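PDB 6W1W: motility-associated killing factor MakB from Vibrio cholerae serotype O1, which probably acts as one component of a tripartite cytotoxin related in structure to the alpha-pore-forming toxins. Local coordinates for residues 184-189 / 331-336. Sequence-based numbering, arbitrary orientation.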
loop_
_atom_site.group_PDB
_atom_site.type_symbol
_atom_site.label_atom_id
_atom_site.label_comp_id
_atom_site.label_asym_id
_atom_site.label_seq_id
_atom_site.Cartn_x
_atom_site.Cartn_y
_atom_site.Cartn_z
ATOM N N ALA A 184 9.411 14.864 2.662
ATOM C CA ALA A 184 10.318 15.580 3.554
ATOM C C ALA A 184 10.713 14.724 4.747
ATOM O O ALA A 184 11.829 14.853 5.267
ATOM C CB ALA A 184 9.677 16.884 4.028
ATOM N N GLN A 185 9.815 13.844 5.191
ATOM C CA GLN A 185 10.160 12.914 6.259
ATOM C C GLN A 185 11.226 11.928 5.800
ATOM O O GLN A 185 12.276 11.790 6.439
ATOM C CB GLN A 185 8.910 12.173 6.734
ATOM C CG GLN A 185 7.984 13.017 7.594
ATOM C CD GLN A 185 8.673 13.543 8.837
ATOM O OE1 GLN A 185 8.903 12.798 9.793
ATOM N NE2 GLN A 185 9.016 14.828 8.829
ATOM N N LEU A 186 10.975 11.247 4.678
ATOM C CA LEU A 186 11.890 10.213 4.201
ATOM C C LEU A 186 13.228 10.802 3.766
ATOM O O LEU A 186 14.285 10.216 4.036
ATOM C CB LEU A 186 11.241 9.437 3.057
ATOM C CG LEU A 186 10.063 8.533 3.435
ATOM C CD1 LEU A 186 9.270 8.132 2.199
ATOM C CD2 LEU A 186 10.558 7.301 4.181
ATOM N N ARG A 187 13.208 11.956 3.091
ATOM C CA ARG A 187 14.462 12.584 2.684
ATOM C C ARG A 187 15.304 12.977 3.891
ATOM O O ARG A 187 16.539 12.895 3.841
ATOM C CB ARG A 187 14.185 13.798 1.792
ATOM C CG ARG A 187 15.431 14.616 1.449
ATOM C CD ARG A 187 15.259 15.459 0.186
ATOM N NE ARG A 187 13.920 16.032 0.068
ATOM C CZ ARG A 187 13.603 17.031 -0.752
ATOM N NH1 ARG A 187 12.358 17.488 -0.799
ATOM N NH2 ARG A 187 14.536 17.582 -1.517
ATOM N N ALA A 188 14.660 13.370 4.991
ATOM C CA ALA A 188 15.362 13.774 6.203
ATOM C C ALA A 188 15.953 12.602 6.978
ATOM O O ALA A 188 16.612 12.829 8.000
ATOM C CB ALA A 188 14.421 14.564 7.113
ATOM N N GLY A 189 15.733 11.369 6.530
ATOM C CA GLY A 189 16.291 10.209 7.190
ATOM C C GLY A 189 15.448 9.627 8.305
ATOM O O GLY A 189 15.855 8.622 8.904
ATOM N N GLN A 331 17.431 4.730 -2.296
ATOM C CA GLN A 331 18.130 3.794 -1.421
ATOM C C GLN A 331 17.582 3.803 -0.002
ATOM O O GLN A 331 17.818 2.849 0.748
ATOM C CB GLN A 331 19.624 4.111 -1.402
ATOM C CG GLN A 331 20.337 3.790 -2.701
ATOM C CD GLN A 331 21.721 4.408 -2.778
ATOM O OE1 GLN A 331 21.987 5.450 -2.177
ATOM N NE2 GLN A 331 22.607 3.767 -3.525
ATOM N N LEU A 332 16.856 4.853 0.382
ATOM C CA LEU A 332 16.297 4.911 1.731
ATOM C C LEU A 332 14.975 4.157 1.820
ATOM O O LEU A 332 14.755 3.399 2.772
ATOM C CB LEU A 332 16.115 6.364 2.176
ATOM C CG LEU A 332 17.392 7.206 2.263
ATOM C CD1 LEU A 332 17.076 8.646 2.652
ATOM C CD2 LEU A 332 18.388 6.586 3.235
ATOM N N ILE A 333 14.090 4.336 0.835
ATOM C CA ILE A 333 12.821 3.610 0.837
ATOM C C ILE A 333 13.002 2.135 0.498
ATOM O O ILE A 333 12.111 1.325 0.780
ATOM C CB ILE A 333 11.813 4.263 -0.127
ATOM C CG1 ILE A 333 12.394 4.339 -1.538
ATOM C CG2 ILE A 333 11.419 5.655 0.358
ATOM C CD1 ILE A 333 11.478 5.015 -2.531
ATOM N N SER A 334 14.133 1.759 -0.104
ATOM C CA SER A 334 14.419 0.357 -0.398
ATOM C C SER A 334 14.776 -0.446 0.844
ATOM O O SER A 334 14.600 -1.668 0.846
ATOM C CB SER A 334 15.564 0.242 -1.407
ATOM O OG SER A 334 16.761 0.797 -0.884
ATOM N N LEU A 335 15.282 0.204 1.884
ATOM C CA LEU A 335 15.662 -0.510 3.093
ATOM C C LEU A 335 14.434 -1.170 3.716
ATOM O O LEU A 335 13.350 -0.574 3.735
ATOM C CB LEU A 335 16.311 0.442 4.098
ATOM C CG LEU A 335 17.842 0.502 4.151
ATOM C CD1 LEU A 335 18.451 0.398 2.763
ATOM C CD2 LEU A 335 18.303 1.781 4.840
ATOM N N PRO A 336 14.564 -2.391 4.231
ATOM C CA PRO A 336 13.415 -3.063 4.854
ATOM C C PRO A 336 12.935 -2.295 6.069
ATOM O O PRO A 336 13.752 -1.814 6.873
ATOM C CB PRO A 336 13.979 -4.440 5.244
ATOM C CG PRO A 336 15.452 -4.224 5.370
ATOM C CD PRO A 336 15.794 -3.195 4.323
#
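Leu186 and Ile333 meet through their methyl groups, CD1 of the leucine lying 3.8 Å from CG2 of the isoleucine. The two side chains cross at about a right angle, and it is the beta-branch of Ile333 that does the touching. Its chi1 of 57° sets CG2 anti to the carbonyl carbon and aims it at the leucine. Beside this pair, Leu332 reaches across to the backbone: its CD1 comes within 3.5 Å of Leu186 O, a van der Waals approach to a carbonyl oxygen that also accepts a hydrogen bond from Gly189 N (3.1 Å). No hydrogen bond spans the contact, which suits a seam built from branched aliphatic residues.

Each segment covers the last part of a helix and the chain that follows. The short helix 183-187 stops in a Schellman motif, where Gly189 takes a positive phi of 88°; a side chain there would be pressed against the preceding carbonyl oxygen, so glycine fits. Helix 316-333 belongs to the long helical bundle, consistent with an alpha-pore-forming toxin, and from both segments the chain soon enters neighbouring parallel strands, 193-203 and 338-346, of the sheet beside the bundle. Ser334 turns its hydroxyl back on the preceding turn, OG donating to Gln331 O at 2.8 Å from well above the carbonyl plane.

Further out, Tyr20 of helix 9-35 touches both Leu186 and Ile333, and Ile77 of helix 69-90 also packs on Ile333, so the two buried residues are shared with the bundle. Arg187, whose side chain starts away from 331-336, touches Phe329 of helix 316-333 and Leu13 of helix 9-35 and ends in a salt bridge from NH1 to Asp10, tying the short helix to helix 9-35.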